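Local coordinates for nodulation protein S (Bradyrhizobium sp., PDB 3OFK) that probably methylates nod factor intermediates, acting as an S-adenosyl-L-methionine-dependent N-methyltransferase in the chemistry of root nodulation, at residues 75-80 against 113-118; 104-109 against 137-142; 160-165 against 191-196. All blocks are in the same frame, centred on the assembly; numbering follows the deposited sequence.

Interaction 1: residues 75-80 against 113-118; sequences RLTVID and ELFDLI. With SAH (S-adenosyl-L-homocysteine), chain E.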
loop_
_atom_site.group_PDB
_atom_site.type_symbol
_atom_site.label_atom_id
_atom_site.label_comp_id
_atom_site.label_asym_id
_atom_site.label_seq_id
_atom_site.Cartn_x
_atom_site.Cartn_y
_atom_site.Cartn_z
ATOM N N ARG A 75 -5.379 -0.741 17.311
ATOM C CA ARG A 75 -3.959 -0.397 17.148
ATOM C C ARG A 75 -3.622 -0.387 15.663
ATOM O O ARG A 75 -4.131 -1.217 14.891
ATOM C CB ARG A 75 -3.069 -1.405 17.891
ATOM C CG ARG A 75 -3.167 -1.340 19.394
ATOM C CD ARG A 75 -2.144 -2.270 20.109
ATOM N NE ARG A 75 -0.757 -1.812 19.946
ATOM C CZ ARG A 75 0.185 -2.387 19.191
ATOM N NH1 ARG A 75 -0.044 -3.499 18.499
ATOM N NH2 ARG A 75 1.392 -1.841 19.138
ATOM N N LEU A 76 -2.755 0.547 15.271
ATOM C CA LEU A 76 -2.261 0.665 13.888
ATOM C C LEU A 76 -0.738 0.787 13.925
ATOM O O LEU A 76 -0.186 1.589 14.710
ATOM C CB LEU A 76 -2.843 1.903 13.176
ATOM C CG LEU A 76 -2.478 2.231 11.712
ATOM C CD1 LEU A 76 -2.791 1.045 10.724
ATOM C CD2 LEU A 76 -3.103 3.500 11.234
ATOM N N THR A 77 -0.068 -0.018 13.099
ATOM C CA THR A 77 1.355 0.120 12.810
ATOM C C THR A 77 1.523 0.560 11.357
ATOM O O THR A 77 0.824 0.080 10.452
ATOM C CB THR A 77 2.051 -1.235 13.114
ATOM O OG1 THR A 77 1.783 -1.534 14.486
ATOM C CG2 THR A 77 3.594 -1.236 12.814
ATOM N N VAL A 78 2.480 1.452 11.122
ATOM C CA VAL A 78 2.707 1.997 9.774
ATOM C C VAL A 78 4.237 1.915 9.453
ATOM O O VAL A 78 5.090 2.315 10.262
ATOM C CB VAL A 78 2.296 3.451 9.728
ATOM C CG1 VAL A 78 2.562 4.072 8.316
ATOM C CG2 VAL A 78 0.843 3.630 10.116
ATOM N N ILE A 79 4.591 1.325 8.320
ATOM C CA ILE A 79 5.985 1.251 7.941
ATOM C C ILE A 79 6.131 1.994 6.634
ATOM O O ILE A 79 5.189 2.139 5.865
ATOM C CB ILE A 79 6.579 -0.179 7.907
ATOM C CG1 ILE A 79 6.026 -1.034 6.765
ATOM C CG2 ILE A 79 6.311 -0.901 9.270
ATOM C CD1 ILE A 79 6.991 -2.099 6.271
ATOM N N ASP A 80 7.318 2.531 6.452
ATOM C CA ASP A 80 7.688 3.189 5.245
ATOM C C ASP A 80 9.209 3.248 5.161
ATOM O O ASP A 80 9.912 3.499 6.143
ATOM C CB ASP A 80 7.117 4.596 5.198
ATOM C CG ASP A 80 7.034 5.113 3.779
ATOM O OD1 ASP A 80 8.111 5.352 3.134
ATOM O OD2 ASP A 80 5.892 5.167 3.277
ATOM N N GLU A 113 4.723 -9.434 15.816
ATOM C CA GLU A 113 3.332 -8.969 15.607
ATOM C C GLU A 113 2.585 -9.755 14.530
ATOM O O GLU A 113 3.126 -10.028 13.445
ATOM C CB GLU A 113 3.293 -7.493 15.151
ATOM C CG GLU A 113 3.503 -6.416 16.206
ATOM C CD GLU A 113 2.210 -5.933 16.824
ATOM O OE1 GLU A 113 1.756 -6.521 17.823
ATOM O OE2 GLU A 113 1.649 -4.948 16.322
ATOM N N LEU A 114 1.332 -10.098 14.830
ATOM C CA LEU A 114 0.398 -10.557 13.800
ATOM C C LEU A 114 -0.723 -9.526 13.691
ATOM O O LEU A 114 -1.215 -9.038 14.712
ATOM C CB LEU A 114 -0.154 -11.954 14.113
ATOM C CG LEU A 114 0.914 -13.051 14.241
ATOM C CD1 LEU A 114 0.299 -14.410 14.680
ATOM C CD2 LEU A 114 1.727 -13.186 12.949
ATOM N N PHE A 115 -1.091 -9.204 12.450
ATOM C CA PHE A 115 -2.087 -8.170 12.099
ATOM C C PHE A 115 -3.340 -8.764 11.451
ATOM O O PHE A 115 -3.260 -9.584 10.537
ATOM C CB PHE A 115 -1.467 -7.135 11.155
ATOM C CG PHE A 115 -0.190 -6.548 11.675
ATOM C CD1 PHE A 115 -0.216 -5.519 12.604
ATOM C CD2 PHE A 115 1.047 -7.055 11.269
ATOM C CE1 PHE A 115 0.941 -5.002 13.115
ATOM C CE2 PHE A 115 2.230 -6.527 11.777
ATOM C CZ PHE A 115 2.174 -5.495 12.705
ATOM N N ASP A 116 -4.507 -8.344 11.921
ATOM C CA ASP A 116 -5.766 -8.775 11.283
ATOM C C ASP A 116 -6.131 -7.946 10.028
ATOM O O ASP A 116 -7.080 -8.286 9.299
ATOM C CB ASP A 116 -6.920 -8.827 12.288
ATOM C CG ASP A 116 -7.189 -7.498 12.964
ATOM O OD1 ASP A 116 -6.245 -6.737 13.163
ATOM O OD2 ASP A 116 -8.349 -7.223 13.322
ATOM N N LEU A 117 -5.399 -6.862 9.777
ATOM C CA LEU A 117 -5.475 -6.164 8.496
ATOM C C LEU A 117 -4.085 -5.706 8.097
ATOM O O LEU A 117 -3.391 -5.079 8.900
ATOM C CB LEU A 117 -6.363 -4.926 8.561
ATOM C CG LEU A 117 -6.525 -4.136 7.251
ATOM C CD1 LEU A 117 -7.224 -4.956 6.141
ATOM C CD2 LEU A 117 -7.336 -2.872 7.593
ATOM N N ILE A 118 -3.699 -6.016 6.860
ATOM C CA ILE A 118 -2.548 -5.408 6.238
ATOM C C ILE A 118 -2.986 -4.711 4.972
ATOM O O ILE A 118 -3.660 -5.296 4.122
ATOM C CB ILE A 118 -1.507 -6.454 5.886
ATOM C CG1 ILE A 118 -1.054 -7.167 7.157
ATOM C CG2 ILE A 118 -0.337 -5.801 5.160
ATOM C CD1 ILE A 118 -0.088 -8.329 6.893
HETATM N N SAH E . -0.299 3.208 0.428
HETATM C CA SAH E . -0.531 4.632 0.210
HETATM C CB SAH E . 0.761 5.302 -0.250
HETATM C CG SAH E . 1.350 4.933 -1.603
HETATM S SD SAH E . 2.765 5.961 -2.132
HETATM C C SAH E . -1.668 4.934 -0.780
HETATM O O SAH E . -2.131 4.054 -1.508
HETATM O OXT SAH E . -2.138 6.067 -0.862
HETATM C "C5'" SAH E . 4.039 4.700 -1.795
HETATM C "C4'" SAH E . 4.694 4.690 -0.428
HETATM O "O4'" SAH E . 5.452 3.488 -0.300
HETATM C "C3'" SAH E . 5.653 5.854 -0.181
HETATM O "O3'" SAH E . 5.445 6.383 1.136
HETATM C "C2'" SAH E . 7.033 5.191 -0.313
HETATM O "O2'" SAH E . 8.017 5.842 0.454
HETATM C "C1'" SAH E . 6.732 3.814 0.213
HETATM N N9 SAH E . 7.661 2.714 -0.133
HETATM C C8 SAH E . 8.276 2.485 -1.338
HETATM N N7 SAH E . 8.995 1.347 -1.232
HETATM C C5 SAH E . 8.849 0.842 0.006
HETATM C C6 SAH E . 9.352 -0.333 0.564
HETATM N N6 SAH E . 10.212 -1.096 -0.168
HETATM N N1 SAH E . 9.031 -0.616 1.868
HETATM C C2 SAH E . 8.181 0.230 2.574
HETATM N N3 SAH E . 7.664 1.379 1.985
HETATM C C4 SAH E . 7.981 1.674 0.704
HETATM O O HOH W 1 3.425 -2.672 16.190
#
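Arg75 and Glu113 form a salt bridge at the corner the chain turns at Arg75, while Thr77 and Phe115 meet one step further along. Glu113 is the side chain to follow. From CB the chain runs to a CG placed beside the backbone N, then bends sharply at chi2 (-92°), which brings CD to 3.7 Å from Arg75 NH1. At the tip, OE2 accepts a hydrogen bond from Arg75 NH1 at 3.1 Å, met on its syn side and close to the guanidinium plane although the two planar groups are turned 73° apart. The same OE2 accepts from a water at 2.9 Å, and that water also donates to Thr77 OG1, bridging two side chains that do not bond directly. With an alanine in place of Glu113, Arg75 is likely to lose its charged mate and the bridging water one of its two acceptors. Thr77 meets Phe115 at about a right angle: its OG1 sits at the ring edge, 3.8 Å from CE1, and its CB is almost as near. The backbones are well apart, Thr77 CA lying 9.0 Å from Phe115 CA, because strand 52-58 runs between them; its Asn54 donates a weak bond to Glu113 OE2. Further along, Asp80 receives both ribose hydroxyls of S-adenosyl-L-homocysteine, O2' at OD1 (2.7 Å) and O3' at OD2 (2.5 Å). An acidic residue near the C-terminal end of the second strand, gripping the ribose diol, is a hallmark of the Rossmann-like methyltransferase fold.

Interaction 2: residues 104-109 against 137-142; sequences TDILQF and IDNMVK. With SAH (S-adenosyl-L-homocysteine), chain E.
The amide of Asn139 meets two backbone carbonyls of the 104-109 loop at its edge, both close to its plane and both served by ND2. Phe109 O accepts at 2.8 Å with a fairly straight N-H...O angle of 158°, and it is approached in its own carbonyl plane; Ile106 O accepts at 2.9 Å, more bent at the hydrogen but met nearly along the C=O axis. With CG anti to the backbone N (chi1 -166°), the amide reaches out from helix 130-142, and its two N-H groups tie down two carbonyls three residues apart. Ile106 CD1 stands off the amide plane, 3.9 Å from ND2, and beyond it makes a loose apolar contact with Met140 CG. Those two side chains also share Ile58 of strand 52-58 as a neighbour.

The second flat group is the adenine of S-adenosyl-L-homocysteine, read by the same loop: its N6 donates to Asp105 OD1 at 3.0 Å, while Ile106 N donates to N1 at 3.0 Å and Ile106 CG2 comes to 3.6 Å from that same N1. An acidic side chain and the next backbone N-H, placed after the third strand of the sheet, are the way Rossmann-like methyltransferases commonly bind the adenine edge. Asp105 is itself fixed by an Asx turn, since OD1 takes Leu107 N at 2.9 Å from above the carboxylate plane, so one oxygen serves both ligand and loop.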
loop_
_atom_site.group_PDB
_atom_site.type_symbol
_atom_site.label_atom_id
_atom_site.label_comp_id
_atom_site.label_asym_id
_atom_site.label_seq_id
_atom_site.Cartn_x
_atom_site.Cartn_y
_atom_site.Cartn_z
ATOM N N THR A 104 11.337 1.574 7.746
ATOM C CA THR A 104 11.992 0.347 7.292
ATOM C C THR A 104 11.378 -0.064 5.979
ATOM O O THR A 104 10.213 0.194 5.695
ATOM C CB THR A 104 11.802 -0.845 8.288
ATOM O OG1 THR A 104 11.998 -0.391 9.624
ATOM C CG2 THR A 104 12.804 -1.953 8.027
ATOM N N ASP A 105 12.187 -0.755 5.214
ATOM C CA ASP A 105 11.782 -1.381 4.002
ATOM C C ASP A 105 10.956 -2.618 4.397
ATOM O O ASP A 105 11.249 -3.301 5.395
ATOM C CB ASP A 105 13.050 -1.782 3.245
ATOM C CG ASP A 105 12.779 -2.207 1.829
ATOM O OD1 ASP A 105 11.773 -2.907 1.573
ATOM O OD2 ASP A 105 13.592 -1.827 0.978
ATOM N N ILE A 106 9.909 -2.915 3.635
ATOM C CA ILE A 106 9.102 -4.116 3.927
ATOM C C ILE A 106 9.983 -5.392 3.862
ATOM O O ILE A 106 9.742 -6.362 4.593
ATOM C CB ILE A 106 7.848 -4.196 3.025
ATOM C CG1 ILE A 106 7.019 -5.461 3.342
ATOM C CG2 ILE A 106 8.205 -4.113 1.548
ATOM C CD1 ILE A 106 6.592 -5.576 4.797
ATOM N N LEU A 107 11.019 -5.361 3.015
ATOM C CA LEU A 107 12.013 -6.444 2.912
ATOM C C LEU A 107 12.775 -6.685 4.185
ATOM O O LEU A 107 13.268 -7.792 4.401
ATOM C CB LEU A 107 13.044 -6.144 1.812
ATOM C CG LEU A 107 12.600 -6.370 0.364
ATOM C CD1 LEU A 107 13.774 -6.053 -0.540
ATOM C CD2 LEU A 107 12.118 -7.800 0.137
ATOM N N GLN A 108 12.914 -5.659 5.014
ATOM C CA GLN A 108 13.709 -5.773 6.228
ATOM C C GLN A 108 12.888 -5.798 7.494
ATOM O O GLN A 108 13.435 -6.015 8.564
ATOM C CB GLN A 108 14.724 -4.645 6.292
ATOM C CG GLN A 108 16.036 -4.970 5.570
ATOM C CD GLN A 108 17.214 -4.440 6.336
ATOM O OE1 GLN A 108 17.489 -3.236 6.304
ATOM N NE2 GLN A 108 17.912 -5.329 7.065
ATOM N N PHE A 109 11.581 -5.574 7.376
ATOM C CA PHE A 109 10.710 -5.486 8.536
ATOM C C PHE A 109 10.493 -6.877 9.090
ATOM O O PHE A 109 10.024 -7.778 8.383
ATOM C CB PHE A 109 9.366 -4.862 8.142
ATOM C CG PHE A 109 8.451 -4.577 9.312
ATOM C CD1 PHE A 109 8.888 -3.835 10.395
ATOM C CD2 PHE A 109 7.146 -5.010 9.304
ATOM C CE1 PHE A 109 8.029 -3.545 11.462
ATOM C CE2 PHE A 109 6.290 -4.720 10.362
ATOM C CZ PHE A 109 6.734 -3.999 11.441
ATOM N N ILE A 137 6.120 -10.426 -0.116
ATOM C CA ILE A 137 4.836 -11.078 0.000
ATOM C C ILE A 137 4.888 -12.165 1.063
ATOM O O ILE A 137 3.975 -12.235 1.864
ATOM C CB ILE A 137 4.353 -11.617 -1.335
ATOM C CG1 ILE A 137 4.006 -10.465 -2.218
ATOM C CG2 ILE A 137 3.105 -12.487 -1.182
ATOM C CD1 ILE A 137 3.852 -10.835 -3.613
ATOM N N ASP A 138 5.957 -12.965 1.121
ATOM C CA ASP A 138 6.022 -14.049 2.121
ATOM C C ASP A 138 5.977 -13.430 3.510
ATOM O O ASP A 138 5.393 -13.989 4.456
ATOM C CB ASP A 138 7.298 -14.916 1.974
ATOM C CG ASP A 138 7.351 -15.711 0.667
ATOM O OD1 ASP A 138 6.319 -15.824 -0.012
ATOM O OD2 ASP A 138 8.443 -16.218 0.307
ATOM N N ASN A 139 6.643 -12.289 3.643
ATOM C CA ASN A 139 6.744 -11.585 4.920
ATOM C C ASN A 139 5.363 -11.110 5.364
ATOM O O ASN A 139 4.994 -11.245 6.526
ATOM C CB ASN A 139 7.716 -10.400 4.779
ATOM C CG ASN A 139 8.150 -9.796 6.140
ATOM O OD1 ASN A 139 8.039 -10.419 7.204
ATOM N ND2 ASN A 139 8.658 -8.565 6.088
ATOM N N MET A 140 4.626 -10.520 4.417
ATOM C CA MET A 140 3.261 -10.071 4.656
ATOM C C MET A 140 2.350 -11.261 5.044
ATOM O O MET A 140 1.579 -11.171 6.028
ATOM C CB MET A 140 2.718 -9.345 3.421
ATOM C CG MET A 140 3.378 -8.050 3.149
ATOM S SD MET A 140 2.430 -7.093 1.948
ATOM C CE MET A 140 2.514 -8.071 0.435
ATOM N N VAL A 141 2.458 -12.376 4.312
ATOM C CA VAL A 141 1.641 -13.558 4.612
ATOM C C VAL A 141 1.940 -14.016 6.036
ATOM O O VAL A 141 1.017 -14.231 6.824
ATOM C CB VAL A 141 1.875 -14.718 3.615
ATOM C CG1 VAL A 141 1.159 -16.030 4.087
ATOM C CG2 VAL A 141 1.419 -14.298 2.239
ATOM N N LYS A 142 3.233 -14.113 6.357
ATOM C CA LYS A 142 3.672 -14.537 7.679
ATOM C C LYS A 142 3.106 -13.658 8.796
ATOM O O LYS A 142 2.730 -14.182 9.846
ATOM C CB LYS A 142 5.202 -14.572 7.762
ATOM C CG LYS A 142 5.759 -14.808 9.179
ATOM C CD LYS A 142 7.302 -14.746 9.175
ATOM C CE LYS A 142 7.832 -13.858 10.305
ATOM N NZ LYS A 142 7.509 -12.422 10.041
HETATM N N SAH E . -0.299 3.208 0.428
HETATM C CA SAH E . -0.531 4.632 0.210
HETATM C CB SAH E . 0.761 5.302 -0.250
HETATM C CG SAH E . 1.350 4.933 -1.603
HETATM S SD SAH E . 2.765 5.961 -2.132
HETATM C C SAH E . -1.668 4.934 -0.780
HETATM O O SAH E . -2.131 4.054 -1.508
HETATM O OXT SAH E . -2.138 6.067 -0.862
HETATM C "C5'" SAH E . 4.039 4.700 -1.795
HETATM C "C4'" SAH E . 4.694 4.690 -0.428
HETATM O "O4'" SAH E . 5.452 3.488 -0.300
HETATM C "C3'" SAH E . 5.653 5.854 -0.181
HETATM O "O3'" SAH E . 5.445 6.383 1.136
HETATM C "C2'" SAH E . 7.033 5.191 -0.313
HETATM O "O2'" SAH E . 8.017 5.842 0.454
HETATM C "C1'" SAH E . 6.732 3.814 0.213
HETATM N N9 SAH E . 7.661 2.714 -0.133
HETATM C C8 SAH E . 8.276 2.485 -1.338
HETATM N N7 SAH E . 8.995 1.347 -1.232
HETATM C C5 SAH E . 8.849 0.842 0.006
HETATM C C6 SAH E . 9.352 -0.333 0.564
HETATM N N6 SAH E . 10.212 -1.096 -0.168
HETATM N N1 SAH E . 9.031 -0.616 1.868
HETATM C C2 SAH E . 8.181 0.230 2.574
HETATM N N3 SAH E . 7.664 1.379 1.985
HETATM C C4 SAH E . 7.981 1.674 0.704
#

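Interaction 3: residues 160-165 against 191-196; sequences CRRWGH and QSADED
Asp194 lends one carboxylate oxygen to each of two neighbouring residues at the end of helix 157-162. OD2 takes the salt bridge from Arg162 NH2, reached at the guanidinium edge with the two planar groups nearly coplanar, 15° apart; the modelled 2.4 Å between Arg162 NH2 and Asp194 OD2 is shorter than such a bond should be and is doubtful. OD1 lies at the indole edge of Trp163 and accepts from NE1, straight at 170° but long and weak at 3.5 Å. Here the carboxylate stands almost perpendicular to the ring. The benzo part of the indole also touches the Asp194 backbone, CZ2 lying 3.7 Å from Asp194 O.

What is joined is the helix following strand 148-155 and the turn between strands 181-189 and 196-203, the closing antiparallel hairpin of the class I methyltransferase sheet. Ser192 to Glu195 make a type I turn, closed by Glu195 N to Ser192 O at 3.0 Å, which sets the backbone of Asp194; with CG beside its backbone N (chi1 -79°), the carboxylate is carried to the helix end. On the other side a Schellman motif ends the helix: His165 N reaches back to Cys160 O at 2.9 Å, and Gly164 takes a positive phi that would strain a side chain. Farther out, Phe5 touches both Arg162 and Asp194, and Thr159 OG1 is weakly bonded to Ala193 O.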
loop_
_atom_site.group_PDB
_atom_site.type_symbol
_atom_site.label_atom_id
_atom_site.label_comp_id
_atom_site.label_asym_id
_atom_site.label_seq_id
_atom_site.Cartn_x
_atom_site.Cartn_y
_atom_site.Cartn_z
ATOM N N CYS A 160 2.566 -0.279 -14.822
ATOM C CA CYS A 160 3.779 -0.393 -14.006
ATOM C C CYS A 160 5.024 -0.526 -14.878
ATOM O O CYS A 160 6.054 0.052 -14.575
ATOM C CB CYS A 160 3.673 -1.563 -13.041
ATOM S SG CYS A 160 2.692 -1.153 -11.645
ATOM N N ARG A 161 4.909 -1.268 -15.967
ATOM C CA ARG A 161 6.028 -1.459 -16.882
ATOM C C ARG A 161 6.350 -0.174 -17.650
ATOM O O ARG A 161 7.522 0.119 -17.901
ATOM C CB ARG A 161 5.754 -2.609 -17.850
ATOM C CG ARG A 161 5.936 -4.009 -17.248
ATOM C CD ARG A 161 6.024 -5.077 -18.360
ATOM N NE ARG A 161 4.999 -4.882 -19.405
ATOM C CZ ARG A 161 3.751 -5.372 -19.377
ATOM N NH1 ARG A 161 3.328 -6.123 -18.361
ATOM N NH2 ARG A 161 2.919 -5.111 -20.383
ATOM N N ARG A 162 5.315 0.589 -17.998
ATOM C CA ARG A 162 5.490 1.903 -18.603
ATOM C C ARG A 162 6.182 2.845 -17.618
ATOM O O ARG A 162 6.935 3.730 -18.027
ATOM C CB ARG A 162 4.138 2.484 -19.051
ATOM C CG ARG A 162 4.210 3.308 -20.326
ATOM C CD ARG A 162 2.830 3.734 -20.850
ATOM N NE ARG A 162 1.903 4.204 -19.808
ATOM C CZ ARG A 162 0.883 3.498 -19.304
ATOM N NH1 ARG A 162 0.618 2.262 -19.727
ATOM N NH2 ARG A 162 0.114 4.033 -18.358
ATOM N N TRP A 163 5.949 2.641 -16.319
ATOM C CA TRP A 163 6.621 3.445 -15.297
ATOM C C TRP A 163 8.060 3.003 -14.995
ATOM O O TRP A 163 8.691 3.563 -14.106
ATOM C CB TRP A 163 5.816 3.463 -13.991
ATOM C CG TRP A 163 4.528 4.237 -14.052
ATOM C CD1 TRP A 163 4.148 5.168 -14.993
ATOM C CD2 TRP A 163 3.469 4.179 -13.097
ATOM N NE1 TRP A 163 2.901 5.666 -14.678
ATOM C CE2 TRP A 163 2.469 5.077 -13.516
ATOM C CE3 TRP A 163 3.261 3.428 -11.927
ATOM C CZ2 TRP A 163 1.277 5.248 -12.816
ATOM C CZ3 TRP A 163 2.078 3.602 -11.232
ATOM C CH2 TRP A 163 1.096 4.505 -11.684
ATOM N N GLY A 164 8.568 2.010 -15.719
ATOM C CA GLY A 164 9.913 1.486 -15.493
ATOM C C GLY A 164 10.003 0.370 -14.463
ATOM O O GLY A 164 11.097 -0.110 -14.170
ATOM N N HIS A 165 8.870 -0.049 -13.904
ATOM C CA HIS A 165 8.884 -1.095 -12.878
ATOM C C HIS A 165 8.680 -2.466 -13.493
ATOM O O HIS A 165 8.502 -2.600 -14.712
ATOM C CB HIS A 165 7.864 -0.794 -11.774
ATOM C CG HIS A 165 8.007 0.580 -11.190
ATOM N ND1 HIS A 165 9.180 1.035 -10.623
ATOM C CD2 HIS A 165 7.122 1.604 -11.101
ATOM C CE1 HIS A 165 9.015 2.283 -10.221
ATOM N NE2 HIS A 165 7.771 2.648 -10.486
ATOM N N GLN A 191 -8.693 9.137 -15.480
ATOM C CA GLN A 191 -8.769 9.943 -16.699
ATOM C C GLN A 191 -7.869 9.406 -17.801
ATOM O O GLN A 191 -8.027 9.769 -18.959
ATOM C CB GLN A 191 -8.382 11.393 -16.389
ATOM C CG GLN A 191 -9.552 12.336 -16.177
ATOM C CD GLN A 191 -9.736 13.319 -17.330
ATOM O OE1 GLN A 191 -10.863 13.623 -17.733
ATOM N NE2 GLN A 191 -8.624 13.825 -17.865
ATOM N N SER A 192 -6.930 8.541 -17.448
ATOM C CA SER A 192 -5.942 8.081 -18.407
ATOM C C SER A 192 -5.563 6.622 -18.188
ATOM O O SER A 192 -6.009 5.969 -17.224
ATOM C CB SER A 192 -4.690 8.948 -18.296
ATOM O OG SER A 192 -4.019 8.678 -17.065
ATOM N N ALA A 193 -4.722 6.123 -19.089
ATOM C CA ALA A 193 -4.184 4.776 -18.984
ATOM C C ALA A 193 -3.405 4.595 -17.669
ATOM O O ALA A 193 -3.466 3.521 -17.061
ATOM C CB ALA A 193 -3.306 4.461 -20.204
ATOM N N ASP A 194 -2.700 5.647 -17.224
ATOM C CA ASP A 194 -1.974 5.662 -15.917
ATOM C C ASP A 194 -2.872 5.496 -14.681
ATOM O O ASP A 194 -2.385 5.185 -13.587
ATOM C CB ASP A 194 -1.225 7.002 -15.721
ATOM C CG ASP A 194 0.093 7.094 -16.497
ATOM O OD1 ASP A 194 0.855 8.053 -16.206
ATOM O OD2 ASP A 194 0.363 6.249 -17.386
ATOM N N GLU A 195 -4.161 5.786 -14.839
ATOM C CA GLU A 195 -5.122 5.721 -13.739
ATOM C C GLU A 195 -6.011 4.513 -13.936
ATOM O O GLU A 195 -7.158 4.619 -14.399
ATOM C CB GLU A 195 -5.920 7.037 -13.611
ATOM C CG GLU A 195 -5.071 8.148 -12.993
ATOM C CD GLU A 195 -5.673 9.544 -13.045
ATOM O OE1 GLU A 195 -6.825 9.751 -13.516
ATOM O OE2 GLU A 195 -4.959 10.461 -12.605
ATOM N N ASP A 196 -5.445 3.350 -13.612
ATOM C CA ASP A 196 -6.152 2.089 -13.805
ATOM C C ASP A 196 -5.627 1.041 -12.872
ATOM O O ASP A 196 -4.600 0.413 -13.138
ATOM C CB ASP A 196 -6.041 1.604 -15.244
ATOM C CG ASP A 196 -6.829 0.322 -15.497
ATOM O OD1 ASP A 196 -7.638 -0.114 -14.639
ATOM O OD2 ASP A 196 -6.641 -0.257 -16.579
#

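How the interactions relate
Interactions 1 and 2 are neighbours, their centres 11 Å apart, and they interleave along the chain: strand 73-80, the loop 104-109, strand 115-121 and helix 130-142 follow in turn. They touch where Ile79 packs on Ile106 and Phe109, and where Ile118 meets the helix backbone. Both border the cofactor site, one supplying the carboxylate that binds the ribose hydroxyls, the other the loop that binds the adenine, so these parts of the fold jointly shape the nucleoside pocket. Interaction 3 comes later in the sequence, its centre 28 Å from that of interaction 1 and 25 Å from that of interaction 2, and joins the turn of the hairpin 181-189/196-203, at one edge of the same mixed sheet, to the end of helix 157-162.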